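Local coordinates for enterobactin synthetase component F-related protein (Vibrio cholerae serotype O1, PDB 4OXI), which probably uses ATP to activate glycine as glycyl-adenylate, in an LPS modification pathway linked to antimicrobial peptide resistance, at residues C50-S55 / S276-A281; D83-L88 / S117-M122. All coordinates share one frame; numbering follows the deposited sequence.

Interaction 2 is nested along the chain inside the loop closed by interaction 1. Their centres lie about 15 Å apart, on the same side of the chain's centre. Helix 51-62 connects them. Its first turn packs on I278 in interaction 1, and its later residues L57 and I60 touch L119 of interaction 2. A probable hydrogen bond also joins the two sites, from R53 NH1 to Y118 O (2.9 Å). R53 makes a cation-pi contact with Y118 as well. The glycyl-adenosine-5'-phosphate pocket is built from residues between 266 and 477, so segments 50-55, 83-88 and 117-122 are not part of it. Both contacts are helix packing.

Interaction 1: residues C50-S55 / S276-A281; sequences CETRHS and SLISGA
I278 lays the outer arm of its side chain, CG1 and CD1, over the CB of S55. This places the end of helix 268-279 against the first turn of helix 51-62. The CA atoms of S55 and I278 are the nearest pair, 6.2 Å apart. I278 CG1 sits 3.9 Å from S55 CB. The terminal methyl then continues to T52, with I278 CD1 4.0 Å from T52 CG2. The side chains of T52 and I278 cross at about a right angle, and it is their methyls that touch. The extended shape of I278 explains the reach. CG1 lies opposite the backbone N (chi1 -167°), and CD1 carries the chain straight on.

The two hydroxyls beside the contact turn to other partners. S55 OG donates to E51 O of its own helix at 3.0 Å, and comes from above the carbonyl plane. E51 O also accepts the backbone S55 N, so it holds two donors. T52 OG1 makes a weak hydrogen bond with H240 O of helix 236-249.

G280 has positive phi and closes a Schellman motif: A281 N bonds to S276 O (3.0 Å) and G280 N to L277 O (3.2 Å). The chain then enters strand 282-285. I243 and I56 also touch I278, so I278 packs between helix 51-62 and helix 236-249.

The contact is partly exposed and small, with 121 Å² buried over both sides. It consists of carbon touching carbon, while S55 OG bonds within its own helix and T52 OG1 only weakly to H240 O. The two helices are therefore held here by van der Waals and hydrophobic packing, without a polar anchor between these segments.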
ATOM      1  N   CYS A  50     -21.764  -2.168 -12.122  1.00 51.86           N
ATOM      2  CA  CYS A  50     -21.075  -1.890 -10.864  1.00 49.63           C
ATOM      3  C   CYS A  50     -21.435  -0.526 -10.243  1.00 44.98           C
ATOM      4  O   CYS A  50     -21.060   0.534 -10.759  1.00 43.88           O
ATOM      5  CB  CYS A  50     -19.557  -1.992 -11.050  1.00 47.25           C
ATOM      6  SG  CYS A  50     -18.665  -1.752  -9.507  1.00 55.58           S
ATOM      7  N   GLU A  51     -22.152  -0.568  -9.126  1.00 41.16           N
ATOM      8  CA  GLU A  51     -22.560   0.634  -8.409  1.00 41.80           C
ATOM      9  C   GLU A  51     -21.386   1.549  -8.025  1.00 41.95           C
ATOM     10  O   GLU A  51     -21.469   2.768  -8.193  1.00 40.75           O
ATOM     11  CB  GLU A  51     -23.359   0.237  -7.164  1.00 47.50           C
ATOM     12  CG  GLU A  51     -23.737   1.393  -6.242  1.00 54.61           C
ATOM     13  CD  GLU A  51     -24.450   0.916  -4.976  1.00 75.09           C
ATOM     14  OE1 GLU A  51     -25.221  -0.069  -5.059  1.00 76.87           O
ATOM     15  OE2 GLU A  51     -24.235   1.519  -3.897  1.00 75.67           O
ATOM     16  N   THR A  52     -20.295   0.972  -7.520  1.00 39.21           N
ATOM     17  CA  THR A  52     -19.161   1.784  -7.066  1.00 34.97           C
ATOM     18  C   THR A  52     -18.486   2.492  -8.232  1.00 31.83           C
ATOM     19  O   THR A  52     -18.177   3.678  -8.162  1.00 28.43           O
ATOM     20  CB  THR A  52     -18.100   0.946  -6.333  1.00 35.90           C
ATOM     21  OG1 THR A  52     -18.702   0.266  -5.227  1.00 37.17           O
ATOM     22  CG2 THR A  52     -16.976   1.846  -5.813  1.00 31.39           C
ATOM     23  N   ARG A  53     -18.254   1.758  -9.309  1.00 30.37           N
ATOM     24  CA  ARG A  53     -17.733   2.379 -10.511  1.00 29.34           C
ATOM     25  C   ARG A  53     -18.667   3.492 -10.993  1.00 34.17           C
ATOM     26  O   ARG A  53     -18.204   4.547 -11.444  1.00 28.13           O
ATOM     27  CB  ARG A  53     -17.541   1.334 -11.596  1.00 28.13           C
ATOM     28  CG  ARG A  53     -17.069   1.910 -12.898  1.00 28.96           C
ATOM     29  CD  ARG A  53     -16.512   0.827 -13.805  1.00 32.70           C
ATOM     30  NE  ARG A  53     -15.668   1.463 -14.794  1.00 42.35           N
ATOM     31  CZ  ARG A  53     -14.340   1.424 -14.791  1.00 33.90           C
ATOM     32  NH1 ARG A  53     -13.679   2.075 -15.725  1.00 36.58           N
ATOM     33  NH2 ARG A  53     -13.678   0.720 -13.886  1.00 32.05           N
ATOM     34  N   HIS A  54     -19.980   3.275 -10.882  1.00 33.34           N
ATOM     35  CA  HIS A  54     -20.935   4.304 -11.312  1.00 35.24           C
ATOM     36  C   HIS A  54     -20.804   5.558 -10.468  1.00 31.76           C
ATOM     37  O   HIS A  54     -20.842   6.663 -10.988  1.00 31.63           O
ATOM     38  CB  HIS A  54     -22.384   3.817 -11.244  1.00 39.09           C
ATOM     39  CG  HIS A  54     -23.384   4.895 -11.525  1.00 46.09           C
ATOM     40  ND1 HIS A  54     -23.707   5.299 -12.806  1.00 51.53           N
ATOM     41  CD2 HIS A  54     -24.116   5.673 -10.690  1.00 50.55           C
ATOM     42  CE1 HIS A  54     -24.602   6.270 -12.747  1.00 51.87           C
ATOM     43  NE2 HIS A  54     -24.870   6.514 -11.475  1.00 51.88           N
ATOM     44  N   SER A  55     -20.658   5.373  -9.159  1.00 31.41           N
ATOM     45  CA  SER A  55     -20.484   6.497  -8.256  1.00 32.15           C
ATOM     46  C   SER A  55     -19.231   7.298  -8.595  1.00 31.12           C
ATOM     47  O   SER A  55     -19.227   8.522  -8.488  1.00 31.66           O
ATOM     48  CB  SER A  55     -20.391   6.006  -6.818  1.00 33.93           C
ATOM     49  OG  SER A  55     -21.537   5.268  -6.473  1.00 37.32           O
ATOM     50  N   SER A 276     -10.715   9.683  -2.493  1.00 24.03           N
ATOM     51  CA  SER A 276     -10.865  11.059  -2.937  1.00 25.01           C
ATOM     52  C   SER A 276     -11.717  11.114  -4.207  1.00 25.17           C
ATOM     53  O   SER A 276     -12.586  11.967  -4.356  1.00 24.93           O
ATOM     54  CB  SER A 276      -9.499  11.700  -3.187  1.00 21.09           C
ATOM     55  OG  SER A 276      -9.659  13.014  -3.712  1.00 25.91           O
ATOM     56  N   LEU A 277     -11.460  10.194  -5.121  1.00 24.18           N
ATOM     57  CA  LEU A 277     -12.097  10.221  -6.430  1.00 24.95           C
ATOM     58  C   LEU A 277     -13.612  10.013  -6.327  1.00 27.30           C
ATOM     59  O   LEU A 277     -14.386  10.729  -6.950  1.00 27.50           O
ATOM     60  CB  LEU A 277     -11.475   9.133  -7.307  1.00 22.03           C
ATOM     61  CG  LEU A 277     -11.803   8.973  -8.792  1.00 30.62           C
ATOM     62  CD1 LEU A 277     -11.818  10.283  -9.568  1.00 23.89           C
ATOM     63  CD2 LEU A 277     -10.761   8.037  -9.380  1.00 28.53           C
ATOM     64  N   ILE A 278     -14.033   9.031  -5.540  1.00 26.57           N
ATOM     65  CA  ILE A 278     -15.450   8.720  -5.436  1.00 29.92           C
ATOM     66  C   ILE A 278     -16.203   9.859  -4.757  1.00 31.34           C
ATOM     67  O   ILE A 278     -17.415   9.997  -4.922  1.00 33.30           O
ATOM     68  CB  ILE A 278     -15.689   7.390  -4.695  1.00 26.89           C
ATOM     69  CG1 ILE A 278     -17.138   6.922  -4.874  1.00 27.72           C
ATOM     70  CG2 ILE A 278     -15.354   7.529  -3.231  1.00 25.50           C
ATOM     71  CD1 ILE A 278     -17.388   5.533  -4.322  1.00 28.68           C
ATOM     72  N   SER A 279     -15.468  10.691  -4.020  1.00 30.58           N
ATOM     73  CA  SER A 279     -16.063  11.776  -3.260  1.00 28.33           C
ATOM     74  C   SER A 279     -16.042  13.098  -4.002  1.00 26.30           C
ATOM     75  O   SER A 279     -16.653  14.058  -3.546  1.00 26.40           O
ATOM     76  CB  SER A 279     -15.309  11.969  -1.947  1.00 27.39           C
ATOM     77  OG  SER A 279     -15.198  10.753  -1.240  1.00 28.90           O
ATOM     78  N   GLY A 280     -15.317  13.165  -5.119  1.00 24.63           N
ATOM     79  CA  GLY A 280     -15.127  14.430  -5.819  1.00 23.69           C
ATOM     80  C   GLY A 280     -14.238  15.396  -5.044  1.00 27.86           C
ATOM     81  O   GLY A 280     -14.214  16.597  -5.319  1.00 28.44           O
ATOM     82  N   ALA A 281     -13.483  14.861  -4.084  1.00 23.05           N
ATOM     83  CA  ALA A 281     -12.621  15.670  -3.227  1.00 23.93           C
ATOM     84  C   ALA A 281     -11.303  16.005  -3.910  1.00 26.17           C
ATOM     85  O   ALA A 281     -11.078  15.590  -5.056  1.00 24.02           O
ATOM     86  CB  ALA A 281     -12.367  14.954  -1.913  1.00 22.36           C
TER

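Interaction 2: residues D83-L88 / S117-M122; sequences DMALSL and SYLGGM
Helix 78-95 passes the last turn of helix 108-119, with the CA atoms of L86 and L119 nearest at 7.2 Å. Helix 108-119 is the helix of a beta-alpha-beta crossover, which links the adjacent parallel strands 99-102 and 123-126. It ends in a Schellman motif. G121 has positive phi, M122 N bonds to S117 O (2.8 Å) and G121 N to Y118 O (3.2 Å). One turn of helix 78-95 is reinforced by a serine, with S87 OG bonded to D83 O at 2.6 Å.

L119 is the residue that meets both partners. Its CD1 methyl touches A85 CB at 3.9 Å. L119 CG lies opposite its carbonyl carbon (chi1 -70°), and the extended second torsion (chi2 175°) sends CD1 to the other helix. A85 and L119 are buried, and W115 also covers A85. The two leucines cross at about a right angle. L86 CD2 lies alongside the base of the L119 side chain as well as its end, 3.8 Å from L119 CD1 and 3.9 Å from L119 CB.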
ATOM      1  N   ASP A  83      -9.217  14.595 -18.882  1.00 26.05           N
ATOM      2  CA  ASP A  83      -8.642  14.703 -20.218  1.00 27.14           C
ATOM      3  C   ASP A  83      -7.352  13.888 -20.311  1.00 27.98           C
ATOM      4  O   ASP A  83      -7.122  13.188 -21.292  1.00 28.22           O
ATOM      5  CB  ASP A  83      -8.320  16.166 -20.578  1.00 27.47           C
ATOM      6  CG  ASP A  83      -9.566  17.055 -20.688  1.00 36.17           C
ATOM      7  OD1 ASP A  83     -10.694  16.528 -20.841  1.00 36.07           O
ATOM      8  OD2 ASP A  83      -9.404  18.301 -20.633  1.00 39.86           O
ATOM      9  N   MET A  84      -6.490  14.013 -19.306  1.00 26.42           N
ATOM     10  CA  MET A  84      -5.232  13.284 -19.322  1.00 27.50           C
ATOM     11  C   MET A  84      -5.486  11.783 -19.195  1.00 23.92           C
ATOM     12  O   MET A  84      -4.928  10.995 -19.942  1.00 23.70           O
ATOM     13  CB  MET A  84      -4.314  13.771 -18.207  1.00 25.93           C
ATOM     14  CG  MET A  84      -3.602  15.058 -18.550  1.00 32.22           C
ATOM     15  SD  MET A  84      -2.637  15.668 -17.166  1.00 32.37           S
ATOM     16  CE  MET A  84      -3.897  16.510 -16.192  1.00 26.58           C
ATOM     17  N   ALA A  85      -6.356  11.402 -18.269  1.00 20.26           N
ATOM     18  CA  ALA A  85      -6.628   9.997 -18.002  1.00 20.61           C
ATOM     19  C   ALA A  85      -7.244   9.281 -19.211  1.00 23.63           C
ATOM     20  O   ALA A  85      -6.734   8.250 -19.642  1.00 24.85           O
ATOM     21  CB  ALA A  85      -7.510   9.861 -16.776  1.00 17.69           C
ATOM     22  N   LEU A  86      -8.318   9.835 -19.775  1.00 21.94           N
ATOM     23  CA  LEU A  86      -8.939   9.227 -20.947  1.00 21.76           C
ATOM     24  C   LEU A  86      -8.086   9.324 -22.212  1.00 24.17           C
ATOM     25  O   LEU A  86      -8.242   8.507 -23.118  1.00 25.33           O
ATOM     26  CB  LEU A  86     -10.339   9.787 -21.210  1.00 23.82           C
ATOM     27  CG  LEU A  86     -11.385   9.574 -20.122  1.00 27.65           C
ATOM     28  CD1 LEU A  86     -12.750  10.045 -20.626  1.00 28.32           C
ATOM     29  CD2 LEU A  86     -11.438   8.114 -19.697  1.00 24.92           C
ATOM     30  N   SER A  87      -7.178  10.290 -22.293  1.00 24.07           N
ATOM     31  CA  SER A  87      -6.255  10.292 -23.430  1.00 25.42           C
ATOM     32  C   SER A  87      -5.304   9.100 -23.356  1.00 23.70           C
ATOM     33  O   SER A  87      -5.071   8.407 -24.356  1.00 24.88           O
ATOM     34  CB  SER A  87      -5.450  11.595 -23.504  1.00 25.13           C
ATOM     35  OG  SER A  87      -6.298  12.711 -23.725  1.00 27.76           O
ATOM     36  N   LEU A  88      -4.729   8.875 -22.182  1.00 20.26           N
ATOM     37  CA  LEU A  88      -3.837   7.734 -22.002  1.00 22.63           C
ATOM     38  C   LEU A  88      -4.603   6.435 -22.219  1.00 21.20           C
ATOM     39  O   LEU A  88      -4.173   5.556 -22.965  1.00 18.40           O
ATOM     40  CB  LEU A  88      -3.242   7.757 -20.592  1.00 25.15           C
ATOM     41  CG  LEU A  88      -2.194   8.848 -20.366  1.00 26.17           C
ATOM     42  CD1 LEU A  88      -1.918   9.013 -18.874  1.00 24.62           C
ATOM     43  CD2 LEU A  88      -0.908   8.507 -21.123  1.00 25.81           C
ATOM     44  N   SER A 117      -5.775   4.003 -15.904  1.00 21.65           N
ATOM     45  CA  SER A 117      -5.889   2.557 -15.804  1.00 21.07           C
ATOM     46  C   SER A 117      -7.232   2.163 -15.215  1.00 21.77           C
ATOM     47  O   SER A 117      -7.884   1.223 -15.698  1.00 21.13           O
ATOM     48  CB  SER A 117      -4.754   1.977 -14.958  1.00 21.38           C
ATOM     49  OG  SER A 117      -5.045   0.622 -14.666  1.00 22.69           O
ATOM     50  N   TYR A 118      -7.655   2.871 -14.172  1.00 22.02           N
ATOM     51  CA  TYR A 118      -8.950   2.574 -13.569  1.00 19.56           C
ATOM     52  C   TYR A 118     -10.104   2.813 -14.562  1.00 22.32           C
ATOM     53  O   TYR A 118     -10.962   1.950 -14.749  1.00 23.35           O
ATOM     54  CB  TYR A 118      -9.198   3.379 -12.273  1.00 20.64           C
ATOM     55  CG  TYR A 118     -10.591   3.098 -11.768  1.00 22.91           C
ATOM     56  CD1 TYR A 118     -10.855   1.944 -11.045  1.00 23.97           C
ATOM     57  CD2 TYR A 118     -11.656   3.940 -12.076  1.00 21.92           C
ATOM     58  CE1 TYR A 118     -12.131   1.641 -10.612  1.00 24.51           C
ATOM     59  CE2 TYR A 118     -12.947   3.646 -11.648  1.00 24.15           C
ATOM     60  CZ  TYR A 118     -13.176   2.490 -10.925  1.00 28.28           C
ATOM     61  OH  TYR A 118     -14.441   2.180 -10.487  1.00 26.06           O
ATOM     62  N   LEU A 119     -10.126   3.993 -15.177  1.00 22.97           N
ATOM     63  CA  LEU A 119     -11.208   4.365 -16.081  1.00 21.15           C
ATOM     64  C   LEU A 119     -11.289   3.419 -17.275  1.00 25.22           C
ATOM     65  O   LEU A 119     -12.379   3.130 -17.774  1.00 23.62           O
ATOM     66  CB  LEU A 119     -11.024   5.804 -16.551  1.00 20.56           C
ATOM     67  CG  LEU A 119     -11.258   6.858 -15.466  1.00 25.48           C
ATOM     68  CD1 LEU A 119     -10.941   8.250 -15.981  1.00 23.10           C
ATOM     69  CD2 LEU A 119     -12.695   6.813 -14.969  1.00 18.89           C
ATOM     70  N   GLY A 120     -10.131   2.918 -17.709  1.00 26.74           N
ATOM     71  CA  GLY A 120     -10.056   2.038 -18.861  1.00 22.78           C
ATOM     72  C   GLY A 120     -10.108   0.539 -18.576  1.00 26.83           C
ATOM     73  O   GLY A 120      -9.933  -0.268 -19.492  1.00 26.84           O
ATOM     74  N   GLY A 121     -10.337   0.147 -17.325  1.00 25.12           N
ATOM     75  CA  GLY A 121     -10.393  -1.271 -16.998  1.00 25.41           C
ATOM     76  C   GLY A 121      -9.062  -2.011 -17.116  1.00 24.05           C
ATOM     77  O   GLY A 121      -9.016  -3.226 -17.301  1.00 26.64           O
ATOM     78  N   MET A 122      -7.963  -1.283 -16.999  1.00 25.84           N
ATOM     79  CA  MET A 122      -6.652  -1.911 -17.112  1.00 25.33           C
ATOM     80  C   MET A 122      -6.013  -2.213 -15.760  1.00 22.88           C
ATOM     81  O   MET A 122      -6.661  -2.060 -14.715  1.00 23.12           O
ATOM     82  CB  MET A 122      -5.768  -1.067 -18.018  1.00 26.84           C
ATOM     83  CG  MET A 122      -6.317  -1.104 -19.454  1.00 30.23           C
ATOM     84  SD  MET A 122      -5.655   0.189 -20.477  1.00 46.14           S
ATOM     85  CE  MET A 122      -3.933  -0.032 -20.008  1.00 37.55           C
TER